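Side-chain contacts in histone-lysine N-methyltransferase SETMAR (Homo sapiens, PDB 3F2K), which joins a histone H3 lysine methyltransferase to a mariner transposase-derived DNA-binding nuclease domain, the part described here, and acts in DNA double-strand break repair: residues E28-R33 against E150-P155; N12-V17 against P159-T164. All coordinates share one frame; numbering follows the deposited sequence.

In the fold
Both contacts tie the long helix 8-27 and the loop that follows it to the chain running from strand 150-151 into helix 163-176, in the transposase domain with its RNase H-like fold. Interaction 1 lies just beyond the C-terminal end of that helix and interaction 2 nearer its start; their centres are about 12 Å apart. They meet directly, since the P155 ring packs on R13, R14 and V17, with P155 CB 3.8 Å from R14 CA. Neither holds a ligand of the magnesium ion bound by D38 and D130. The D160 side chain is about 12 Å from the ion and that of L161 about 9 Å from that of D130; L162 touches both ligands.

Interaction 1. Residues E28-R33 against E150-P155; sequences EPFLDR and EVLPHP
With CG of F30 set between its own backbone N and carbonyl carbon (chi1 64°), the phenyl ring is carried toward L152, whose CG lies anti to the backbone N (chi1 -155°) and presents both methyls to the ring. The touching is done at one corner of the phenyl: F30 CE1 is 3.8 Å from L152 CD1 and 4.0 Å from L152 CD2, so this carbon sits against the fork of the leucine. CZ adds a looser approach, 4.1 Å from L152 CD1. The two side chains meet at a slant, and this pair is purely apolar. I126 packs against both residues, while W214 of helix 202-219 touches F30 and L21 of helix 8-27 touches L152. In the RNase H-like fold of this transposase domain, the contact joins the loop between helix 8-27 and strand 34-43 to edge strand 150-151 and its exit; strand 126-128 lies between strands 34-43 and 150-151 in the sheet. A backbone bond from R33 N to F30 O, 2.9 Å long, closes the short 3-10 turn 31-33, at whose end R33 faces E150. There the charges are only neighbours: R33 NH2 is 4.4 Å from E150 OE1, which stands off the plane of the guanidinium, so the attraction is one of charge without a hydrogen bond. Each has a stronger polar partner, R33 NE giving its hydrogen to G124 O and E150 OE2 forming a salt bridge with R24 NH1. R24 also makes a cation-pi contact with the F30 ring.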
ATOM      1  N   GLU A  28      -4.192  -1.268  21.957  1.00 24.80           N
ATOM      2  CA  GLU A  28      -3.321  -0.139  21.797  1.00 27.71           C
ATOM      3  C   GLU A  28      -3.423   0.352  20.350  1.00 25.10           C
ATOM      4  O   GLU A  28      -2.713  -0.157  19.487  1.00 22.80           O
ATOM      5  CB  GLU A  28      -1.865  -0.542  22.056  1.00 27.30           C
ATOM      6  CG  GLU A  28      -1.625  -1.424  23.275  1.00 32.72           C
ATOM      7  CD  GLU A  28      -0.169  -1.820  23.415  1.00 34.29           C
ATOM      8  OE1 GLU A  28       0.279  -2.769  22.707  1.00 40.07           O
ATOM      9  OE2 GLU A  28       0.513  -1.179  24.258  1.00 42.60           O
ATOM     10  N   PRO A  29      -4.310   1.322  20.084  1.00 24.18           N
ATOM     11  CA  PRO A  29      -4.570   1.791  18.716  1.00 23.31           C
ATOM     12  C   PRO A  29      -3.269   2.204  18.044  1.00 23.04           C
ATOM     13  O   PRO A  29      -2.429   2.933  18.647  1.00 22.20           O
ATOM     14  CB  PRO A  29      -5.517   2.985  18.905  1.00 24.16           C
ATOM     15  CG  PRO A  29      -6.135   2.734  20.255  1.00 25.13           C
ATOM     16  CD  PRO A  29      -5.142   2.028  21.084  1.00 26.00           C
ATOM     17  N   PHE A  30      -3.106   1.697  16.822  1.00 20.29           N
ATOM     18  CA  PHE A  30      -1.912   1.951  16.024  1.00 19.74           C
ATOM     19  C   PHE A  30      -2.164   2.384  14.560  1.00 19.06           C
ATOM     20  O   PHE A  30      -1.201   2.621  13.824  1.00 16.88           O
ATOM     21  CB  PHE A  30      -1.055   0.680  15.997  1.00 20.04           C
ATOM     22  CG  PHE A  30      -1.720  -0.469  15.326  1.00 18.21           C
ATOM     23  CD1 PHE A  30      -1.595  -0.654  13.919  1.00 18.89           C
ATOM     24  CD2 PHE A  30      -2.433  -1.412  16.082  1.00 19.45           C
ATOM     25  CE1 PHE A  30      -2.237  -1.772  13.268  1.00 19.30           C
ATOM     26  CE2 PHE A  30      -3.017  -2.513  15.476  1.00 17.67           C
ATOM     27  CZ  PHE A  30      -2.936  -2.695  14.058  1.00 19.72           C
ATOM     28  N   LEU A  31      -3.429   2.515  14.151  1.00 19.34           N
ATOM     29  CA  LEU A  31      -3.714   2.905  12.742  1.00 19.27           C
ATOM     30  C   LEU A  31      -2.977   4.142  12.267  1.00 19.26           C
ATOM     31  O   LEU A  31      -2.555   4.192  11.109  1.00 19.06           O
ATOM     32  CB  LEU A  31      -5.237   3.007  12.411  1.00 19.09           C
ATOM     33  CG  LEU A  31      -6.026   1.696  12.638  1.00 18.99           C
ATOM     34  CD1 LEU A  31      -7.440   1.813  12.131  1.00 20.83           C
ATOM     35  CD2 LEU A  31      -5.441   0.411  12.015  1.00 25.06           C
ATOM     36  N   ASP A  32      -2.869   5.141  13.160  1.00 19.37           N
ATOM     37  CA  ASP A  32      -2.196   6.413  12.902  1.00 22.94           C
ATOM     38  C   ASP A  32      -0.699   6.272  12.565  1.00 20.85           C
ATOM     39  O   ASP A  32      -0.123   7.193  11.943  1.00 22.65           O
ATOM     40  CB  ASP A  32      -2.414   7.400  14.099  1.00 23.68           C
ATOM     41  CG  ASP A  32      -1.575   7.041  15.378  1.00 30.20           C
ATOM     42  OD1 ASP A  32      -1.625   5.921  15.921  1.00 33.70           O
ATOM     43  OD2 ASP A  32      -0.857   7.938  15.884  1.00 40.29           O
ATOM     44  N   ARG A  33      -0.097   5.150  12.962  1.00 19.10           N
ATOM     45  CA  ARG A  33       1.339   4.922  12.718  1.00 19.00           C
ATOM     46  C   ARG A  33       1.551   4.108  11.436  1.00 18.23           C
ATOM     47  O   ARG A  33       2.674   3.991  10.953  1.00 16.44           O
ATOM     48  CB  ARG A  33       1.999   4.217  13.922  1.00 20.02           C
ATOM     49  CG  ARG A  33       1.801   4.975  15.297  1.00 22.62           C
ATOM     50  CD  ARG A  33       2.030   3.994  16.504  1.00 21.83           C
ATOM     51  NE  ARG A  33       3.305   3.318  16.376  1.00 22.58           N
ATOM     52  CZ  ARG A  33       3.620   2.237  17.023  1.00 21.69           C
ATOM     53  NH1 ARG A  33       2.752   1.705  17.878  1.00 26.05           N
ATOM     54  NH2 ARG A  33       4.823   1.676  16.844  1.00 29.06           N
ATOM     55  N   GLU A 150       8.500  -1.271  12.253  1.00 15.50           N
ATOM     56  CA  GLU A 150       7.889  -2.549  12.450  1.00 18.37           C
ATOM     57  C   GLU A 150       7.163  -2.958  11.137  1.00 18.85           C
ATOM     58  O   GLU A 150       6.717  -2.096  10.377  1.00 20.24           O
ATOM     59  CB  GLU A 150       6.879  -2.442  13.601  1.00 18.97           C
ATOM     60  CG  GLU A 150       6.189  -3.735  13.846  1.00 22.60           C
ATOM     61  CD  GLU A 150       4.985  -3.616  14.833  1.00 22.25           C
ATOM     62  OE1 GLU A 150       4.832  -2.568  15.506  1.00 26.06           O
ATOM     63  OE2 GLU A 150       4.223  -4.633  14.848  1.00 28.96           O
ATOM     64  N   VAL A 151       7.085  -4.267  10.872  1.00 16.69           N
ATOM     65  CA  VAL A 151       6.251  -4.722   9.741  1.00 17.82           C
ATOM     66  C   VAL A 151       5.009  -5.421  10.289  1.00 16.21           C
ATOM     67  O   VAL A 151       5.097  -6.312  11.148  1.00 17.71           O
ATOM     68  CB  VAL A 151       7.022  -5.637   8.767  1.00 16.88           C
ATOM     69  CG1 VAL A 151       6.077  -6.115   7.588  1.00 17.68           C
ATOM     70  CG2 VAL A 151       8.205  -4.822   8.108  1.00 17.41           C
ATOM     71  N   LEU A 152       3.847  -5.005   9.769  1.00 15.28           N
ATOM     72  CA  LEU A 152       2.580  -5.565  10.202  1.00 17.95           C
ATOM     73  C   LEU A 152       2.379  -6.955   9.540  1.00 18.32           C
ATOM     74  O   LEU A 152       2.773  -7.164   8.345  1.00 18.24           O
ATOM     75  CB  LEU A 152       1.459  -4.564   9.899  1.00 17.77           C
ATOM     76  CG  LEU A 152       0.165  -4.574  10.679  1.00 21.42           C
ATOM     77  CD1 LEU A 152       0.416  -4.272  12.192  1.00 22.62           C
ATOM     78  CD2 LEU A 152      -0.850  -3.622   9.996  1.00 19.46           C
ATOM     79  N   PRO A 153       1.930  -7.943  10.338  1.00 19.48           N
ATOM     80  CA  PRO A 153       1.580  -9.225   9.797  1.00 20.25           C
ATOM     81  C   PRO A 153       0.575  -8.987   8.629  1.00 19.42           C
ATOM     82  O   PRO A 153      -0.328  -8.175   8.765  1.00 21.60           O
ATOM     83  CB  PRO A 153       0.833  -9.922  11.005  1.00 21.40           C
ATOM     84  CG  PRO A 153       1.464  -9.254  12.212  1.00 21.23           C
ATOM     85  CD  PRO A 153       1.672  -7.858  11.803  1.00 21.24           C
ATOM     86  N   HIS A 154       0.756  -9.681   7.528  1.00 18.69           N
ATOM     87  CA  HIS A 154      -0.205  -9.589   6.392  1.00 19.85           C
ATOM     88  C   HIS A 154      -0.379 -10.971   5.771  1.00 19.64           C
ATOM     89  O   HIS A 154       0.616 -11.630   5.475  1.00 19.33           O
ATOM     90  CB  HIS A 154       0.319  -8.663   5.290  1.00 18.97           C
ATOM     91  CG  HIS A 154      -0.727  -8.373   4.251  1.00 18.98           C
ATOM     92  ND1 HIS A 154      -0.738  -8.974   3.010  1.00 19.95           N
ATOM     93  CD2 HIS A 154      -1.856  -7.638   4.324  1.00 16.74           C
ATOM     94  CE1 HIS A 154      -1.797  -8.551   2.330  1.00 17.56           C
ATOM     95  NE2 HIS A 154      -2.493  -7.746   3.105  1.00 20.84           N
ATOM     96  N   PRO A 155      -1.639 -11.457   5.664  1.00 21.15           N
ATOM     97  CA  PRO A 155      -1.813 -12.809   5.120  1.00 19.72           C
ATOM     98  C   PRO A 155      -1.750 -12.864   3.603  1.00 19.99           C
ATOM     99  O   PRO A 155      -2.161 -11.906   2.925  1.00 18.50           O
ATOM    100  CB  PRO A 155      -3.242 -13.204   5.589  1.00 20.32           C
ATOM    101  CG  PRO A 155      -4.015 -11.878   5.741  1.00 18.82           C
ATOM    102  CD  PRO A 155      -2.898 -10.837   6.118  1.00 20.28           C
TER

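Interaction 2. Residues N12-V17 against P159-T164; sequences NRRFEV and PDLLPT
R14 NH1 and D160 OD1 are joined by a hydrogen bond of 2.8 Å and 164°, one arm of an end-on, two-pronged salt bridge. The other runs from R14 NH2 to D160 OD2, also 2.8 Å but more bent at 151°. Each carboxylate oxygen uses its syn lone pair, and the guanidinium and carboxylate planes are only 12° apart, so the two flat groups lie almost in one sheet. The side chains approach from opposite directions: the arginine leaves helix 8-27 and bends at chi3 to turn its end nitrogens to the aspartate, which rises from the 3-10 turn 159-161. L161 puts CD1 over one face of the guanidinium, 4.1 Å from R14 NH1. Further acceptors fix the arginine's rotation: NE bonds to G222 O, NH2 to S223 O and NH1 to S158 OG. The bonds to G222 and S223 tie the C-terminal tail to the contact, and Y224 touches both R14 and D160. An alanine in place of R14 would remove all five of these bonds and would probably leave the partly buried D160 carboxylate without its opposite charge and the tail carbonyls without this donor. The D160 turn leads into helix 163-176, which L162 precedes as N-cap residue while its side chain touches D38 and D130 of the magnesium site. With its partner so near and nearly coplanar, D160 is likely to stay ionised despite its partial burial, the arginine's charge being matched in return.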
ATOM      1  N   ASN A  12      -7.436 -19.741   7.193  1.00 16.90           N
ATOM      2  CA  ASN A  12      -6.950 -19.736   8.594  1.00 17.88           C
ATOM      3  C   ASN A  12      -5.968 -18.603   8.887  1.00 18.23           C
ATOM      4  O   ASN A  12      -6.128 -17.909   9.877  1.00 17.87           O
ATOM      5  CB  ASN A  12      -6.348 -21.099   8.961  1.00 19.57           C
ATOM      6  CG  ASN A  12      -7.415 -22.185   9.025  1.00 20.96           C
ATOM      7  OD1 ASN A  12      -8.614 -21.893   8.944  1.00 17.42           O
ATOM      8  ND2 ASN A  12      -6.980 -23.439   9.117  1.00 18.83           N
ATOM      9  N   ARG A  13      -4.963 -18.434   8.025  1.00 18.53           N
ATOM     10  CA  ARG A  13      -4.034 -17.316   8.172  1.00 18.65           C
ATOM     11  C   ARG A  13      -4.724 -15.944   8.149  1.00 17.91           C
ATOM     12  O   ARG A  13      -4.393 -15.061   8.940  1.00 15.58           O
ATOM     13  CB  ARG A  13      -3.015 -17.357   7.032  1.00 18.61           C
ATOM     14  CG  ARG A  13      -1.893 -16.330   7.214  1.00 23.50           C
ATOM     15  CD  ARG A  13      -1.001 -16.649   8.424  1.00 28.99           C
ATOM     16  NE  ARG A  13       0.095 -15.663   8.495  1.00 35.06           N
ATOM     17  CZ  ARG A  13       0.455 -15.038   9.603  1.00 33.43           C
ATOM     18  NH1 ARG A  13      -0.141 -15.340  10.737  1.00 30.57           N
ATOM     19  NH2 ARG A  13       1.440 -14.135   9.577  1.00 39.24           N
ATOM     20  N   ARG A  14      -5.655 -15.749   7.208  1.00 15.50           N
ATOM     21  CA  ARG A  14      -6.451 -14.505   7.128  1.00 15.97           C
ATOM     22  C   ARG A  14      -7.230 -14.288   8.404  1.00 18.03           C
ATOM     23  O   ARG A  14      -7.222 -13.152   8.941  1.00 16.98           O
ATOM     24  CB  ARG A  14      -7.436 -14.476   5.928  1.00 15.29           C
ATOM     25  CG  ARG A  14      -6.702 -14.474   4.571  1.00 16.12           C
ATOM     26  CD  ARG A  14      -7.660 -14.754   3.387  1.00 17.50           C
ATOM     27  NE  ARG A  14      -8.901 -13.976   3.487  1.00 18.73           N
ATOM     28  CZ  ARG A  14      -9.103 -12.744   3.010  1.00 20.25           C
ATOM     29  NH1 ARG A  14      -8.084 -12.012   2.480  1.00 15.56           N
ATOM     30  NH2 ARG A  14     -10.320 -12.203   3.167  1.00 20.04           N
ATOM     31  N   PHE A  15      -7.828 -15.355   8.918  1.00 17.38           N
ATOM     32  CA  PHE A  15      -8.668 -15.214  10.111  1.00 19.24           C
ATOM     33  C   PHE A  15      -7.760 -14.859  11.291  1.00 19.40           C
ATOM     34  O   PHE A  15      -8.084 -13.950  12.026  1.00 18.78           O
ATOM     35  CB  PHE A  15      -9.433 -16.501  10.392  1.00 20.62           C
ATOM     36  CG  PHE A  15     -10.321 -16.447  11.619  1.00 19.30           C
ATOM     37  CD1 PHE A  15     -11.698 -16.354  11.462  1.00 21.02           C
ATOM     38  CD2 PHE A  15      -9.780 -16.511  12.912  1.00 18.74           C
ATOM     39  CE1 PHE A  15     -12.565 -16.285  12.578  1.00 15.96           C
ATOM     40  CE2 PHE A  15     -10.615 -16.442  14.060  1.00 18.47           C
ATOM     41  CZ  PHE A  15     -12.022 -16.373  13.897  1.00 20.72           C
ATOM     42  N   GLU A  16      -6.635 -15.569  11.431  1.00 19.94           N
ATOM     43  CA  GLU A  16      -5.705 -15.407  12.545  1.00 20.96           C
ATOM     44  C   GLU A  16      -5.192 -13.965  12.566  1.00 19.80           C
ATOM     45  O   GLU A  16      -5.308 -13.254  13.593  1.00 18.38           O
ATOM     46  CB  GLU A  16      -4.569 -16.462  12.402  1.00 21.54           C
ATOM     47  CG  GLU A  16      -3.478 -16.604  13.555  1.00 25.67           C
ATOM     48  CD  GLU A  16      -2.266 -17.609  13.196  1.00 27.80           C
ATOM     49  OE1 GLU A  16      -1.875 -17.812  11.998  1.00 35.94           O
ATOM     50  OE2 GLU A  16      -1.651 -18.196  14.146  1.00 32.69           O
ATOM     51  N   VAL A  17      -4.674 -13.524  11.434  1.00 17.72           N
ATOM     52  CA  VAL A  17      -4.123 -12.127  11.346  1.00 18.61           C
ATOM     53  C   VAL A  17      -5.176 -11.077  11.576  1.00 17.88           C
ATOM     54  O   VAL A  17      -4.944 -10.141  12.332  1.00 18.98           O
ATOM     55  CB  VAL A  17      -3.457 -11.856   9.982  1.00 18.18           C
ATOM     56  CG1 VAL A  17      -3.053 -10.433   9.913  1.00 19.12           C
ATOM     57  CG2 VAL A  17      -2.220 -12.728   9.792  1.00 20.08           C
ATOM     58  N   PRO A 159      -5.515  -8.939  -1.084  1.00 17.31           N
ATOM     59  CA  PRO A 159      -5.530  -7.536  -1.548  1.00 18.21           C
ATOM     60  C   PRO A 159      -6.720  -6.799  -0.925  1.00 18.22           C
ATOM     61  O   PRO A 159      -6.712  -5.598  -0.815  1.00 18.97           O
ATOM     62  CB  PRO A 159      -5.679  -7.675  -3.092  1.00 19.35           C
ATOM     63  CG  PRO A 159      -6.428  -9.014  -3.288  1.00 19.04           C
ATOM     64  CD  PRO A 159      -5.809  -9.885  -2.184  1.00 18.49           C
ATOM     65  N   ASP A 160      -7.705  -7.552  -0.414  1.00 17.26           N
ATOM     66  CA  ASP A 160      -8.881  -6.932   0.213  1.00 17.89           C
ATOM     67  C   ASP A 160      -8.537  -6.417   1.627  1.00 16.85           C
ATOM     68  O   ASP A 160      -9.413  -5.846   2.332  1.00 18.02           O
ATOM     69  CB  ASP A 160     -10.064  -7.957   0.313  1.00 18.31           C
ATOM     70  CG  ASP A 160      -9.675  -9.277   0.974  1.00 19.50           C
ATOM     71  OD1 ASP A 160      -8.462  -9.601   1.031  1.00 19.96           O
ATOM     72  OD2 ASP A 160     -10.611 -10.038   1.425  1.00 18.43           O
ATOM     73  N   LEU A 161      -7.324  -6.766   2.089  1.00 15.97           N
ATOM     74  CA  LEU A 161      -6.827  -6.309   3.407  1.00 16.13           C
ATOM     75  C   LEU A 161      -5.619  -5.348   3.232  1.00 16.03           C
ATOM     76  O   LEU A 161      -4.999  -4.947   4.213  1.00 16.12           O
ATOM     77  CB  LEU A 161      -6.449  -7.475   4.308  1.00 16.50           C
ATOM     78  CG  LEU A 161      -7.632  -8.427   4.636  1.00 18.53           C
ATOM     79  CD1 LEU A 161      -7.078  -9.570   5.567  1.00 17.58           C
ATOM     80  CD2 LEU A 161      -8.870  -7.734   5.232  1.00 22.40           C
ATOM     81  N   LEU A 162      -5.354  -4.947   1.994  1.00 15.41           N
ATOM     82  CA  LEU A 162      -4.155  -4.153   1.662  1.00 16.31           C
ATOM     83  C   LEU A 162      -4.728  -2.802   1.218  1.00 14.89           C
ATOM     84  O   LEU A 162      -5.267  -2.715   0.147  1.00 18.14           O
ATOM     85  CB  LEU A 162      -3.405  -4.865   0.494  1.00 17.48           C
ATOM     86  CG  LEU A 162      -2.028  -4.372   0.108  1.00 18.81           C
ATOM     87  CD1 LEU A 162      -0.997  -4.488   1.280  1.00 18.99           C
ATOM     88  CD2 LEU A 162      -1.556  -5.144  -1.163  1.00 18.18           C
ATOM     89  N   PRO A 163      -4.672  -1.765   2.046  1.00 15.13           N
ATOM     90  CA  PRO A 163      -5.384  -0.540   1.658  1.00 16.84           C
ATOM     91  C   PRO A 163      -5.001   0.142   0.334  1.00 15.51           C
ATOM     92  O   PRO A 163      -5.859   0.801  -0.267  1.00 16.28           O
ATOM     93  CB  PRO A 163      -5.206   0.417   2.869  1.00 15.57           C
ATOM     94  CG  PRO A 163      -4.907  -0.562   4.059  1.00 18.02           C
ATOM     95  CD  PRO A 163      -4.045  -1.671   3.399  1.00 15.99           C
ATOM     96  N   THR A 164      -3.743   0.029  -0.119  1.00 14.29           N
ATOM     97  CA  THR A 164      -3.419   0.672  -1.354  1.00 15.80           C
ATOM     98  C   THR A 164      -4.259   0.030  -2.454  1.00 17.46           C
ATOM     99  O   THR A 164      -4.714   0.698  -3.375  1.00 14.60           O
ATOM    100  CB  THR A 164      -1.939   0.556  -1.694  1.00 14.55           C
ATOM    101  OG1 THR A 164      -1.203   1.062  -0.569  1.00 17.20           O
ATOM    102  CG2 THR A 164      -1.594   1.353  -2.977  1.00 14.21           C
TER